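Local atomic coordinates of glyoxalase family protein (PDB entry 1ZSW), a protein that is of unknown function but binds zinc and, as a member of the glyoxalase/bleomycin resistance/dioxygenase superfamily, may act as a metal-dependent enzyme. Residues His31-Met36 with Phe278-Leu283; Arg56-Val61 with Pro300-Asp305. All coordinates share one frame; numbering follows the deposited sequence.

Interaction 1 of 2, residues His31-Met36 with Phe278-Leu283. With ZN (zinc ion), chain B.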
loop_
_atom_site.group_PDB
_atom_site.type_symbol
_atom_site.label_atom_id
_atom_site.label_comp_id
_atom_site.label_asym_id
_atom_site.label_seq_id
_atom_site.Cartn_x
_atom_site.Cartn_y
_atom_site.Cartn_z
ATOM N N HIS A 31 -3.217 -4.759 4.911
ATOM C CA HIS A 31 -3.146 -3.585 4.036
ATOM C C HIS A 31 -4.054 -3.768 2.828
ATOM O O HIS A 31 -4.196 -4.878 2.278
ATOM C CB HIS A 31 -1.730 -3.304 3.516
ATOM C CG HIS A 31 -0.662 -3.379 4.572
ATOM N ND1 HIS A 31 -0.766 -2.692 5.761
ATOM C CD2 HIS A 31 0.544 -4.022 4.601
ATOM C CE1 HIS A 31 0.326 -2.912 6.489
ATOM N NE2 HIS A 31 1.129 -3.723 5.813
ATOM N N HIS A 32 -4.578 -2.631 2.352
ATOM C CA HIS A 32 -5.428 -2.597 1.140
ATOM C C HIS A 32 -4.623 -2.162 -0.079
ATOM O O HIS A 32 -4.569 -2.864 -1.087
ATOM C CB HIS A 32 -6.629 -1.669 1.387
ATOM C CG HIS A 32 -7.678 -1.714 0.319
ATOM N ND1 HIS A 32 -7.521 -1.111 -0.911
ATOM C CD2 HIS A 32 -8.920 -2.267 0.323
ATOM C CE1 HIS A 32 -8.628 -1.275 -1.625
ATOM N NE2 HIS A 32 -9.482 -2.002 -0.909
ATOM N N HIS A 33 -3.981 -1.002 0.025
ATOM C CA HIS A 33 -3.098 -0.521 -1.031
ATOM C C HIS A 33 -2.225 0.538 -0.460
ATOM O O HIS A 33 -2.416 0.946 0.701
ATOM C CB HIS A 33 -3.883 0.060 -2.243
ATOM C CG HIS A 33 -4.710 1.276 -1.938
ATOM N ND1 HIS A 33 -6.023 1.188 -1.507
ATOM C CD2 HIS A 33 -4.452 2.605 -2.084
ATOM C CE1 HIS A 33 -6.518 2.408 -1.353
ATOM N NE2 HIS A 33 -5.589 3.286 -1.707
ATOM N N ILE A 34 -1.258 0.983 -1.260
ATOM C CA ILE A 34 -0.381 2.073 -0.828
ATOM C C ILE A 34 -0.156 2.944 -2.047
ATOM O O ILE A 34 -0.052 2.398 -3.145
ATOM C CB ILE A 34 0.944 1.493 -0.213
ATOM C CG1 ILE A 34 1.815 2.565 0.461
ATOM C CG2 ILE A 34 1.702 0.588 -1.214
ATOM C CD1 ILE A 34 2.759 1.939 1.529
ATOM N N SER A 35 -0.174 4.252 -1.844
ATOM C CA SER A 35 -0.155 5.220 -2.961
ATOM C C SER A 35 1.011 6.180 -2.847
ATOM O O SER A 35 1.279 6.640 -1.756
ATOM C CB SER A 35 -1.471 6.010 -3.026
ATOM O OG SER A 35 -2.498 5.042 -3.358
ATOM N N MET A 36 1.609 6.495 -4.002
ATOM C CA MET A 36 2.907 7.201 -4.122
ATOM C C MET A 36 2.824 8.248 -5.209
ATOM O O MET A 36 1.861 8.319 -5.979
ATOM C CB MET A 36 3.975 6.173 -4.550
ATOM C CG MET A 36 4.538 5.276 -3.447
ATOM S SD MET A 36 3.400 4.035 -2.826
ATOM C CE MET A 36 3.353 2.900 -4.208
ATOM N N PHE A 278 -15.412 4.400 -6.307
ATOM C CA PHE A 278 -15.899 3.480 -7.335
ATOM C C PHE A 278 -15.447 2.036 -7.116
ATOM O O PHE A 278 -16.278 1.142 -6.915
ATOM C CB PHE A 278 -15.600 3.988 -8.762
ATOM C CG PHE A 278 -16.383 3.278 -9.835
ATOM C CD1 PHE A 278 -17.771 3.338 -9.860
ATOM C CD2 PHE A 278 -15.728 2.570 -10.828
ATOM C CE1 PHE A 278 -18.496 2.684 -10.851
ATOM C CE2 PHE A 278 -16.447 1.918 -11.827
ATOM C CZ PHE A 278 -17.830 1.974 -11.832
ATOM N N TYR A 279 -14.133 1.823 -7.104
ATOM C CA TYR A 279 -13.579 0.493 -6.914
ATOM C C TYR A 279 -13.648 0.062 -5.442
ATOM O O TYR A 279 -13.453 -1.115 -5.135
ATOM C CB TYR A 279 -12.150 0.474 -7.418
ATOM C CG TYR A 279 -12.041 1.100 -8.802
ATOM C CD1 TYR A 279 -11.305 2.268 -8.996
ATOM C CD2 TYR A 279 -12.707 0.534 -9.901
ATOM C CE1 TYR A 279 -11.198 2.848 -10.258
ATOM C CE2 TYR A 279 -12.614 1.107 -11.161
ATOM C CZ TYR A 279 -11.858 2.264 -11.335
ATOM O OH TYR A 279 -11.763 2.860 -12.585
ATOM N N PHE A 280 -13.938 1.024 -4.562
ATOM C CA PHE A 280 -14.154 0.794 -3.132
ATOM C C PHE A 280 -14.682 2.085 -2.518
ATOM O O PHE A 280 -14.590 3.163 -3.150
ATOM C CB PHE A 280 -12.824 0.369 -2.437
ATOM C CG PHE A 280 -11.631 1.266 -2.765
ATOM C CD1 PHE A 280 -11.419 2.473 -2.067
ATOM C CD2 PHE A 280 -10.702 0.880 -3.750
ATOM C CE1 PHE A 280 -10.295 3.300 -2.353
ATOM C CE2 PHE A 280 -9.576 1.718 -4.052
ATOM C CZ PHE A 280 -9.399 2.929 -3.329
ATOM N N LYS A 281 -15.202 2.011 -1.287
ATOM C CA LYS A 281 -15.472 3.221 -0.522
ATOM C C LYS A 281 -14.391 3.368 0.560
ATOM O O LYS A 281 -13.842 2.362 1.048
ATOM C CB LYS A 281 -16.862 3.208 0.115
ATOM C CG LYS A 281 -18.031 3.015 -0.880
ATOM C CD LYS A 281 -19.298 3.488 -0.129
ATOM C CE LYS A 281 -20.606 3.266 -0.914
ATOM N NZ LYS A 281 -20.799 1.852 -1.253
ATOM N N SER A 282 -14.069 4.595 0.901
ATOM C CA SER A 282 -13.012 4.811 1.882
ATOM C C SER A 282 -13.167 6.101 2.652
ATOM O O SER A 282 -13.968 6.989 2.258
ATOM C CB SER A 282 -11.695 4.760 1.172
ATOM O OG SER A 282 -11.471 5.932 0.427
ATOM N N LEU A 283 -12.369 6.235 3.708
ATOM C CA LEU A 283 -12.234 7.490 4.383
ATOM C C LEU A 283 -10.770 7.680 4.718
ATOM O O LEU A 283 -10.016 6.691 4.777
ATOM C CB LEU A 283 -13.097 7.529 5.641
ATOM C CG LEU A 283 -12.638 6.658 6.803
ATOM C CD1 LEU A 283 -11.654 7.311 7.740
ATOM C CD2 LEU A 283 -13.911 6.267 7.590
HETATM ZN ZN ZN B . -5.892 5.383 -1.577
HETATM O O HOH W 1 -11.348 -2.652 -3.680
#
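With chi1 near 64° for His33 and Phe280 turned the same way, each ring stands over its own backbone, between N and the carbonyl carbon, and the two rings lean toward each other across the intervening strands 244-251 and 292-300 of the sheet until His33 CE1 lies 3.5 Å from Phe280 CZ. Their planes are inclined at 36°, neither stacked nor perpendicular. His32, its CG anti to the backbone N, reaches the same phenyl group: its edge points at one face of Phe280, with His32 CE1 3.7 Å from Phe280 CD2 and the planes at 69°, a T-shaped pair. Two consecutive residues can project to one side because His32 and His33 both face Ala248, a classic beta bulge in strand 31-38. The bulge also lets the neighbouring imidazoles bond to each other, His33 ND1 donating to His32 ND1 over 2.8 Å in an almost straight line. His32 ND1 lies in the plane of the His33 ring, whereas His33 ND1 sits tilted out of the plane of the His32 ring. His32 NE2 is in turn hydrogen-bonded to Thr297 O. At the far side of its ring, His33 NE2 binds the zinc ion at 2.1 Å, with His246 and Glu294 as further ligands. The bonds to zinc and His32 fix the His33 ring's rotation, and donation from ND1 would be expected to make NE2 a stronger donor to zinc.

Interaction 2 of 2, residues Arg56-Val61 with Pro300-Asp305; sequences RVKMTV and PGFTVD
Val57 meets the Phe302 ring through one methyl, Val57 CG2, which lies 3.9 Å from Phe302 CE1; the two side chains cross at about a right angle. Next along the strand, Lys58 sends its chain to another part of the same ring, Lys58 CD packing 3.6 Å from Phe302 CD2. A bend at chi2 (108°) turns the lysine from a straight course, and its aliphatic part passes the phenyl group before NZ meets Asp305. There Lys58 NZ donates to Asp305 OD1 at 2.7 Å, on the oxygen's syn lone pair, and the two side chains approach from opposite directions in a salt bridge. A weak bond of 3.3 Å from Lys58 NZ to Phe302 O adds a second acceptor. That Val57 and Lys58 act side by side follows from a classic beta bulge in strand 55-62, an outermost strand of the mixed sheet, both residues facing Phe72 of the neighbouring strand 69-74. Opposite them, Gly301 to Val304 form a type I turn in the loop that leaves strand 292-300, and the turn presents Phe302 to the bulge. Phe72 also meets Phe302 edge to face, extending the apolar surroundings of the ring. Farther along, Thr60 OG1 is hydrogen-bonded to Asp316 O, so a later part of this C-terminal loop follows the edge strand too.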
loop_
_atom_site.group_PDB
_atom_site.type_symbol
_atom_site.label_atom_id
_atom_site.label_comp_id
_atom_site.label_asym_id
_atom_site.label_seq_id
_atom_site.Cartn_x
_atom_site.Cartn_y
_atom_site.Cartn_z
ATOM N N ARG A 56 -0.229 -4.093 -14.602
ATOM C CA ARG A 56 -0.852 -2.773 -14.518
ATOM C C ARG A 56 -2.334 -3.014 -14.555
ATOM O O ARG A 56 -2.876 -3.360 -15.610
ATOM C CB ARG A 56 -0.420 -1.826 -15.627
ATOM C CG ARG A 56 -1.165 -0.474 -15.476
ATOM C CD ARG A 56 -0.661 0.523 -16.462
ATOM N NE ARG A 56 -1.329 0.313 -17.755
ATOM C CZ ARG A 56 -0.703 0.154 -18.918
ATOM N NH1 ARG A 56 0.626 0.169 -19.001
ATOM N NH2 ARG A 56 -1.419 -0.004 -20.023
ATOM N N VAL A 57 -2.975 -2.900 -13.400
ATOM C CA VAL A 57 -4.378 -3.319 -13.266
ATOM C C VAL A 57 -5.336 -2.186 -13.585
ATOM O O VAL A 57 -6.512 -2.437 -13.820
ATOM C CB VAL A 57 -4.698 -3.972 -11.892
ATOM C CG1 VAL A 57 -3.923 -5.282 -11.752
ATOM C CG2 VAL A 57 -4.320 -3.049 -10.707
ATOM N N LYS A 58 -4.856 -0.945 -13.552
ATOM C CA LYS A 58 -5.713 0.194 -13.881
ATOM C C LYS A 58 -4.901 1.392 -14.296
ATOM O O LYS A 58 -3.912 1.773 -13.643
ATOM C CB LYS A 58 -6.654 0.567 -12.719
ATOM C CG LYS A 58 -7.978 1.226 -13.194
ATOM C CD LYS A 58 -9.126 0.206 -12.988
ATOM C CE LYS A 58 -10.273 0.358 -13.966
ATOM N NZ LYS A 58 -10.941 -0.972 -14.182
ATOM N N MET A 59 -5.292 1.967 -15.418
ATOM C CA MET A 59 -4.697 3.178 -15.923
ATOM C C MET A 59 -5.840 4.164 -15.912
ATOM O O MET A 59 -6.765 4.048 -16.728
ATOM C CB MET A 59 -4.174 2.971 -17.342
ATOM C CG MET A 59 -3.659 4.213 -18.001
ATOM S SD MET A 59 -2.696 3.840 -19.492
ATOM C CE MET A 59 -3.912 2.982 -20.493
ATOM N N THR A 60 -5.784 5.113 -14.989
ATOM C CA THR A 60 -6.901 6.098 -14.845
ATOM C C THR A 60 -6.339 7.468 -14.503
ATOM O O THR A 60 -5.159 7.756 -14.806
ATOM C CB THR A 60 -7.984 5.548 -13.871
ATOM O OG1 THR A 60 -9.167 6.381 -13.883
ATOM C CG2 THR A 60 -7.449 5.436 -12.455
ATOM N N VAL A 61 -7.193 8.337 -13.945
ATOM C CA VAL A 61 -6.799 9.687 -13.517
ATOM C C VAL A 61 -7.193 9.888 -12.067
ATOM O O VAL A 61 -8.041 9.155 -11.536
ATOM C CB VAL A 61 -7.402 10.802 -14.413
ATOM C CG1 VAL A 61 -6.869 10.704 -15.866
ATOM C CG2 VAL A 61 -8.947 10.829 -14.359
ATOM N N PRO A 300 -16.049 -3.017 -4.334
ATOM C CA PRO A 300 -16.209 -4.153 -5.266
ATOM C C PRO A 300 -14.988 -4.537 -6.087
ATOM O O PRO A 300 -14.963 -5.639 -6.685
ATOM C CB PRO A 300 -17.353 -3.687 -6.167
ATOM C CG PRO A 300 -17.283 -2.214 -6.152
ATOM C CD PRO A 300 -16.664 -1.779 -4.837
ATOM N N GLY A 301 -13.973 -3.671 -6.129
ATOM C CA GLY A 301 -12.740 -4.016 -6.814
ATOM C C GLY A 301 -12.691 -3.572 -8.258
ATOM O O GLY A 301 -13.660 -2.992 -8.762
ATOM N N PHE A 302 -11.575 -3.860 -8.925
ATOM C CA PHE A 302 -11.326 -3.346 -10.286
ATOM C C PHE A 302 -12.081 -4.093 -11.388
ATOM O O PHE A 302 -12.071 -3.653 -12.544
ATOM C CB PHE A 302 -9.823 -3.350 -10.622
ATOM C CG PHE A 302 -9.004 -2.436 -9.761
ATOM C CD1 PHE A 302 -7.908 -2.918 -9.059
ATOM C CD2 PHE A 302 -9.335 -1.086 -9.653
ATOM C CE1 PHE A 302 -7.156 -2.072 -8.236
ATOM C CE2 PHE A 302 -8.598 -0.229 -8.851
ATOM C CZ PHE A 302 -7.507 -0.720 -8.142
ATOM N N THR A 303 -12.696 -5.224 -11.040
ATOM C CA THR A 303 -13.442 -6.016 -12.026
ATOM C C THR A 303 -14.900 -5.583 -12.090
ATOM O O THR A 303 -15.654 -6.065 -12.938
ATOM C CB THR A 303 -13.338 -7.547 -11.781
ATOM O OG1 THR A 303 -14.037 -7.902 -10.579
ATOM C CG2 THR A 303 -11.878 -7.992 -11.697
ATOM N N VAL A 304 -15.281 -4.658 -11.206
ATOM C CA VAL A 304 -16.610 -4.049 -11.222
ATOM C C VAL A 304 -16.954 -3.453 -12.606
ATOM O O VAL A 304 -18.061 -3.666 -13.102
ATOM C CB VAL A 304 -16.798 -3.003 -10.059
ATOM C CG1 VAL A 304 -16.064 -1.692 -10.340
ATOM C CG2 VAL A 304 -18.275 -2.730 -9.786
ATOM N N ASP A 305 -16.004 -2.746 -13.227
ATOM C CA ASP A 305 -16.254 -2.023 -14.485
ATOM C C ASP A 305 -15.476 -2.577 -15.692
ATOM O O ASP A 305 -15.214 -1.855 -16.667
ATOM C CB ASP A 305 -15.974 -0.517 -14.303
ATOM C CG ASP A 305 -14.480 -0.166 -14.344
ATOM O OD1 ASP A 305 -13.640 -1.019 -13.964
ATOM O OD2 ASP A 305 -14.141 0.975 -14.749
#

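Both contacts are buried and reach the same eight-stranded sheet, but at different depths. The centre of interaction 1 lies about 8 Å from the centre of the chain, among inner strands around the zinc ion; that of interaction 2 lies about 16 Å from it, where a loop packs on the outermost strand 55-62. In each, a bulge presents consecutive residues to one phenylalanine, with aromatic rings and a metal ligand in the first, aliphatic groups and an ion pair in the second. Tyr279 joins them: its O probably accepts a hydrogen bond from Gly301 N, and its OH packs against Lys58 CE.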